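Local coordinates for UBX domain-containing protein 7 (Homo sapiens, PDB 5X3P) that links a subset of NEDD8-associated cullin-RING ligases to the segregase VCP/p97, which its UBX domain binds, to regulate turnover of their ubiquitination substrates, at residues Leu48-Phe52 with Pro53-Leu57; Asp63-Met66 with Gln67-Gly70. The protein carries 1 engineered substitution. All coordinates share one frame; numbering follows the deposited sequence.

Contact 1 of 2, residues Leu48-Phe52 with Pro53-Leu57; sequences LLTNF and PRRKL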
ATOM      1  N   LEU A  48       4.584  -0.007   4.465  1.00 14.72           N
ATOM      2  CA  LEU A  48       3.148   0.202   4.371  1.00 14.38           C
ATOM      3  C   LEU A  48       2.469  -0.795   5.309  1.00 14.67           C
ATOM      4  O   LEU A  48       2.895  -1.946   5.410  1.00 15.46           O
ATOM      5  CB  LEU A  48       2.670   0.016   2.924  1.00 16.43           C
ATOM      6  CG  LEU A  48       3.518   0.802   1.917  1.00 19.45           C
ATOM      7  CD1 LEU A  48       3.187   0.405   0.485  1.00 21.93           C
ATOM      8  CD2 LEU A  48       3.313   2.289   2.117  1.00 15.82           C
ATOM      9  N   LEU A  49       1.440  -0.341   6.015  1.00 15.24           N
ATOM     10  CA  LEU A  49       0.657  -1.204   6.897  1.00 18.07           C
ATOM     11  C   LEU A  49      -0.801  -0.972   6.580  1.00 15.36           C
ATOM     12  O   LEU A  49      -1.217   0.172   6.489  1.00 16.06           O
ATOM     13  CB  LEU A  49       0.905  -0.860   8.365  1.00 18.75           C
ATOM     14  CG  LEU A  49       2.114  -1.515   9.030  1.00 30.49           C
ATOM     15  CD1 LEU A  49       3.379  -0.735   8.726  1.00 36.88           C
ATOM     16  CD2 LEU A  49       1.913  -1.658  10.541  1.00 29.16           C
ATOM     17  N   THR A  50      -1.582  -2.037   6.398  1.00 15.22           N
ATOM     18  CA  THR A  50      -3.019  -1.851   6.186  1.00 23.05           C
ATOM     19  C   THR A  50      -3.696  -1.804   7.535  1.00 21.88           C
ATOM     20  O   THR A  50      -3.226  -2.437   8.480  1.00 19.14           O
ATOM     21  CB  THR A  50      -3.657  -2.969   5.327  1.00 21.61           C
ATOM     22  OG1 THR A  50      -3.450  -4.239   5.968  1.00 15.12           O
ATOM     23  CG2 THR A  50      -3.063  -2.969   3.918  1.00 19.25           C
ATOM     24  N   ASN A  51      -4.809  -1.079   7.629  1.00 28.73           N
ATOM     25  CA  ASN A  51      -5.495  -0.949   8.919  1.00 31.39           C
ATOM     26  C   ASN A  51      -6.269  -2.200   9.358  1.00 27.35           C
ATOM     27  O   ASN A  51      -5.990  -2.786  10.405  1.00 24.02           O
ATOM     28  CB  ASN A  51      -6.437   0.258   8.933  1.00 29.72           C
ATOM     29  CG  ASN A  51      -6.931   0.585  10.341  1.00 29.28           C
ATOM     30  OD1 ASN A  51      -6.197   0.425  11.316  1.00 28.97           O
ATOM     31  ND2 ASN A  51      -8.182   1.012  10.449  1.00 34.16           N
ATOM     32  N   PHE A  52      -7.262  -2.578   8.559  1.00 23.45           N
ATOM     33  CA  PHE A  52      -8.053  -3.772   8.820  1.00 21.54           C
ATOM     34  C   PHE A  52      -8.431  -4.431   7.500  1.00 16.05           C
ATOM     35  O   PHE A  52      -9.060  -3.795   6.662  1.00 23.16           O
ATOM     36  CB  PHE A  52      -9.320  -3.464   9.638  1.00 18.00           C
ATOM     37  CG  PHE A  52     -10.075  -4.710  10.065  1.00 25.07           C
ATOM     38  CD1 PHE A  52     -10.976  -5.331   9.199  1.00 27.46           C
ATOM     39  CD2 PHE A  52      -9.851  -5.282  11.310  1.00 26.64           C
ATOM     40  CE1 PHE A  52     -11.647  -6.485   9.571  1.00 24.25           C
ATOM     41  CE2 PHE A  52     -10.531  -6.428  11.698  1.00 26.11           C
ATOM     42  CZ  PHE A  52     -11.423  -7.037  10.818  1.00 26.30           C
ATOM     43  N   PRO A  53      -8.037  -5.704   7.299  1.00 25.45           N
ATOM     44  CA  PRO A  53      -7.147  -6.499   8.167  1.00 21.72           C
ATOM     45  C   PRO A  53      -5.762  -5.863   8.323  1.00 21.95           C
ATOM     46  O   PRO A  53      -5.330  -5.064   7.473  1.00 19.64           O
ATOM     47  CB  PRO A  53      -7.039  -7.852   7.444  1.00 26.32           C
ATOM     48  CG  PRO A  53      -7.699  -7.655   6.084  1.00 25.77           C
ATOM     49  CD  PRO A  53      -8.612  -6.494   6.195  1.00 25.62           C
ATOM     50  N   ARG A  54      -5.102  -6.167   9.435  1.00 18.88           N
ATOM     51  CA  ARG A  54      -3.794  -5.599   9.709  1.00 22.74           C
ATOM     52  C   ARG A  54      -2.726  -6.441   9.019  1.00 22.07           C
ATOM     53  O   ARG A  54      -2.635  -7.648   9.228  1.00 21.27           O
ATOM     54  CB  ARG A  54      -3.527  -5.538  11.210  1.00 26.31           C
ATOM     55  CG  ARG A  54      -2.156  -4.976  11.559  1.00 37.52           C
ATOM     56  CD  ARG A  54      -1.971  -4.862  13.063  1.00 50.96           C
ATOM     57  NE  ARG A  54      -0.581  -4.580  13.440  1.00 63.24           N
ATOM     58  CZ  ARG A  54      -0.064  -3.357  13.554  1.00 67.08           C
ATOM     59  NH1 ARG A  54      -0.817  -2.291  13.310  1.00 66.15           N
ATOM     60  NH2 ARG A  54       1.209  -3.201  13.907  1.00 68.18           N
ATOM     61  N   ARG A  55      -1.915  -5.796   8.195  1.00 18.69           N
ATOM     62  CA  ARG A  55      -0.905  -6.499   7.426  1.00 17.53           C
ATOM     63  C   ARG A  55       0.316  -5.607   7.343  1.00 20.26           C
ATOM     64  O   ARG A  55       0.188  -4.404   7.141  1.00 21.45           O
ATOM     65  CB  ARG A  55      -1.433  -6.782   6.013  1.00 15.12           C
ATOM     66  CG  ARG A  55      -2.438  -7.938   5.905  1.00 20.54           C
ATOM     67  CD  ARG A  55      -3.083  -7.943   4.528  1.00 17.92           C
ATOM     68  NE  ARG A  55      -3.832  -6.718   4.445  1.00 32.22           N
ATOM     69  CZ  ARG A  55      -5.086  -6.592   4.058  1.00 26.48           C
ATOM     70  NH1 ARG A  55      -5.800  -7.619   3.615  1.00 25.46           N
ATOM     71  NH2 ARG A  55      -5.604  -5.392   4.106  1.00 29.73           N
ATOM     72  N   LYS A  56       1.496  -6.187   7.513  1.00 16.10           N
ATOM     73  CA  LYS A  56       2.719  -5.465   7.211  1.00 18.68           C
ATOM     74  C   LYS A  56       3.056  -5.830   5.776  1.00 15.62           C
ATOM     75  O   LYS A  56       3.516  -6.950   5.510  1.00 16.15           O
ATOM     76  CB  LYS A  56       3.843  -5.893   8.153  1.00 29.01           C
ATOM     77  CG  LYS A  56       3.512  -5.770   9.639  1.00 35.34           C
ATOM     78  CD  LYS A  56       4.227  -4.584  10.284  1.00 42.42           C
ATOM     79  CE  LYS A  56       4.168  -4.648  11.820  1.00 47.44           C
ATOM     80  NZ  LYS A  56       4.972  -5.769  12.404  1.00 49.08           N
ATOM     81  N   LEU A  57       2.790  -4.918   4.844  1.00 15.07           N
ATOM     82  CA  LEU A  57       2.979  -5.214   3.428  1.00 14.65           C
ATOM     83  C   LEU A  57       4.466  -5.347   3.101  1.00 16.72           C
ATOM     84  O   LEU A  57       4.862  -5.974   2.102  1.00 15.82           O
ATOM     85  CB  LEU A  57       2.323  -4.130   2.560  1.00 14.09           C
ATOM     86  CG  LEU A  57       0.835  -3.845   2.785  1.00 14.51           C
ATOM     87  CD1 LEU A  57       0.366  -2.766   1.802  1.00 13.34           C
ATOM     88  CD2 LEU A  57       0.029  -5.111   2.548  1.00 18.25           C
TER

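Contact 2 of 2, residues Asp63-Met66 with Gln67-Gly70; sequences DITM and QEAG. Engineered in segment 63-66: M66 (natural residue Leu).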
ATOM      1  N   ASP A  63       6.537  -8.454  -5.615  1.00 22.05           N
ATOM      2  CA  ASP A  63       6.206  -8.952  -6.949  1.00 20.23           C
ATOM      3  C   ASP A  63       4.831  -9.649  -7.026  1.00 23.87           C
ATOM      4  O   ASP A  63       4.351  -9.977  -8.124  1.00 26.12           O
ATOM      5  CB  ASP A  63       7.310  -9.892  -7.451  1.00 30.19           C
ATOM      6  CG  ASP A  63       7.409  -9.914  -8.953  1.00 34.29           C
ATOM      7  OD1 ASP A  63       7.326  -8.827  -9.557  1.00 32.36           O
ATOM      8  OD2 ASP A  63       7.558 -11.018  -9.533  1.00 47.79           O
ATOM      9  N   ILE A  64       4.188  -9.875  -5.879  1.00 23.00           N
ATOM     10  CA  ILE A  64       2.857 -10.495  -5.896  1.00 24.40           C
ATOM     11  C   ILE A  64       1.775  -9.436  -6.121  1.00 25.53           C
ATOM     12  O   ILE A  64       1.999  -8.251  -5.899  1.00 18.57           O
ATOM     13  CB  ILE A  64       2.548 -11.310  -4.621  1.00 23.10           C
ATOM     14  CG1 ILE A  64       2.260 -10.394  -3.423  1.00 18.84           C
ATOM     15  CG2 ILE A  64       3.695 -12.278  -4.325  1.00 32.79           C
ATOM     16  CD1 ILE A  64       1.940 -11.157  -2.149  1.00 19.70           C
ATOM     17  N   THR A  65       0.596  -9.873  -6.551  1.00 24.57           N
ATOM     18  CA  THR A  65      -0.474  -8.951  -6.892  1.00 18.33           C
ATOM     19  C   THR A  65      -1.275  -8.629  -5.658  1.00 13.21           C
ATOM     20  O   THR A  65      -1.161  -9.329  -4.654  1.00 17.09           O
ATOM     21  CB  THR A  65      -1.442  -9.568  -7.908  1.00 19.16           C
ATOM     22  OG1 THR A  65      -2.084 -10.689  -7.298  1.00 12.95           O
ATOM     23  CG2 THR A  65      -0.711 -10.008  -9.179  1.00 24.66           C
HETATM   24  N   MSE A  66      -2.108  -7.590  -5.751  1.00 16.59           N
HETATM   25  CA  MSE A  66      -3.010  -7.210  -4.666  1.00 18.13           C
HETATM   26  C   MSE A  66      -3.882  -8.392  -4.265  1.00 17.04           C
HETATM   27  O   MSE A  66      -4.137  -8.626  -3.073  1.00 15.02           O
HETATM   28  CB  MSE A  66      -3.928  -6.068  -5.118  1.00 18.70           C
HETATM   29  CG  MSE A  66      -3.241  -4.997  -5.914  1.00 22.87           C
HETATM   30 SE   MSE A  66      -2.213  -3.806  -4.755  0.96 45.91          SE
HETATM   31  CE  MSE A  66      -1.151  -3.006  -6.164  1.00 60.52           C
ATOM     32  N   GLN A  67      -4.365  -9.125  -5.268  1.00 14.22           N
ATOM     33  CA  GLN A  67      -5.198 -10.302  -5.021  1.00 13.75           C
ATOM     34  C   GLN A  67      -4.393 -11.397  -4.329  1.00 16.33           C
ATOM     35  O   GLN A  67      -4.877 -12.020  -3.375  1.00 18.39           O
ATOM     36  CB  GLN A  67      -5.819 -10.839  -6.325  1.00 18.01           C
ATOM     37  CG  GLN A  67      -6.663 -12.103  -6.147  1.00 25.14           C
ATOM     38  CD  GLN A  67      -7.238 -12.650  -7.464  1.00 34.72           C
ATOM     39  OE1 GLN A  67      -7.488 -11.903  -8.405  1.00 42.94           O
ATOM     40  NE2 GLN A  67      -7.446 -13.959  -7.523  1.00 34.77           N
ATOM     41  N   GLU A  68      -3.166 -11.639  -4.801  1.00 14.38           N
ATOM     42  CA  GLU A  68      -2.306 -12.637  -4.151  1.00 17.89           C
ATOM     43  C   GLU A  68      -1.952 -12.215  -2.717  1.00 21.01           C
ATOM     44  O   GLU A  68      -1.806 -13.054  -1.825  1.00 24.98           O
ATOM     45  CB  GLU A  68      -1.040 -12.887  -4.982  1.00 20.10           C
ATOM     46  CG  GLU A  68      -1.255 -13.831  -6.174  1.00 20.65           C
ATOM     47  CD  GLU A  68      -0.217 -13.624  -7.248  1.00 20.69           C
ATOM     48  OE1 GLU A  68       0.523 -12.624  -7.146  1.00 18.59           O
ATOM     49  OE2 GLU A  68      -0.139 -14.444  -8.195  1.00 23.68           O
ATOM     50  N   ALA A  69      -1.833 -10.909  -2.496  1.00 19.96           N
ATOM     51  CA  ALA A  69      -1.536 -10.374  -1.158  1.00 16.82           C
ATOM     52  C   ALA A  69      -2.741 -10.508  -0.226  1.00 22.59           C
ATOM     53  O   ALA A  69      -2.617 -10.381   0.998  1.00 25.56           O
ATOM     54  CB  ALA A  69      -1.085  -8.929  -1.256  1.00 13.45           C
ATOM     55  N   GLY A  70      -3.911 -10.771  -0.804  1.00 22.05           N
ATOM     56  CA  GLY A  70      -5.130 -10.913  -0.023  1.00 18.28           C
ATOM     57  C   GLY A  70      -5.781  -9.607   0.396  1.00 19.65           C
ATOM     58  O   GLY A  70      -6.549  -9.578   1.364  1.00 16.70           O
TER
HETATM   59  O   HOH W   1       2.376 -12.361  -9.264  1.00 34.51           O

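Contact 1 of 2, residues Leu48-Phe52 with Pro53-Leu57
The R55 guanidinium takes the T50 side chain at its edge and has P53 CB over one face, 4.0 Å above the plane and toward the rim. The R54 guanidinium has L49 CD2 over one face, 3.8 Å from R54 NH2. The F52 ring has P53 CA over one face, and the two side chains cross at about a right angle. T50 OG1 serves two partners: it receives R55 NE at 2.9 Å, from 17° out of the guanidinium plane, and gives its proton to P53 O at 2.5 Å. With chi1 at 59°, OG1 sits between the backbone N and the carbonyl carbon, and CG2 is left to pack on L57. The bend of R55 at chi3 brings NE back to T50, while NH2 forms a salt bridge with E75 of strand 74-81, which gives the arginine a second polar anchor. These residues make the turn of the beta hairpin 46-50/55-56 at one border of the ubiquitin-like sheet; the cis peptide F52-P53 lies in the F-P-R sequence F52-R54, which in related UBX domains forms the p97-binding loop and probably does so here. Beyond the turn the chain runs back antiparallel, T50 N bonding to R55 O and, just past strand 55-56, L57 N to L48 O at 3.0 Å. L49 and K56 form a non-hydrogen-bonded pair whose side chains lie alongside each other, L49 CD2 3.7 Å from K56 CD. On the opposite face L48 CB meets L57 CD1 at 3.8 Å, and both leucines reach L32 of helix 29-38.

Contact 2 of 2, residues Asp63-Met66 with Gln67-Gly70
T65 and E68 bond to each other in both directions. E68 N gives a nearly straight bond to T65 OG1 at 2.9 Å, with 163° at the hydrogen, and T65 N returns one to E68 OE1 at 2.8 Å. That carboxylate oxygen is met on its anti side, 24° out of the carboxylate plane. E68 is extended beyond CG, and its chi1 of -80° sets CG beside its own backbone N, a course that carries the carboxylate back across T65. T65 OG1 faces the start of the helix because it lies between its backbone N and carbonyl carbon. The same residue closes the first turn with its carbonyl, A69 N reaching T65 O at 2.8 Å. One shell out, a water donates to E68 OE1 at 2.8 Å and at longer range to D63 O, tying the carboxylate to the incoming loop. I64 flanks the group: its CB lies against E68 OE1, and its CD1 packs on A69 CB at 3.9 Å. Backbone hydrogen bonds between I64 and L29 and between M66 and A27 anchor the loop. The engineered M66, present as selenomethionine, starts away from 67-70 and packs on A27. At the far end G70 leaves the helix with positive phi, and G70 N bonds to Q67 O. A short surface helix thus opens with a capping box, T65 as N-cap, and ends in a Schellman motif at G70.

Contact 1 precedes contact 2 along the chain, and their centres lie 13 Å apart within the same UBX domain. The hairpin of contact 1 supplies the two outer strands on one side of the mixed sheet, 46-50 beside 74-81 and 55-56 at the border; contact 2 caps the short helix 66-69 that follows strand 55-56 and comes before strand 74-81. The two touch where R55 NH1 comes within 3.1 Å of G70 O, so R55 packs against the residue that ends helix 66-69. Both lie on the part of the chain that leads from strand 46-50 to strand 74-81 of this ubiquitin-like fold, the domain that mediates binding to VCP/p97.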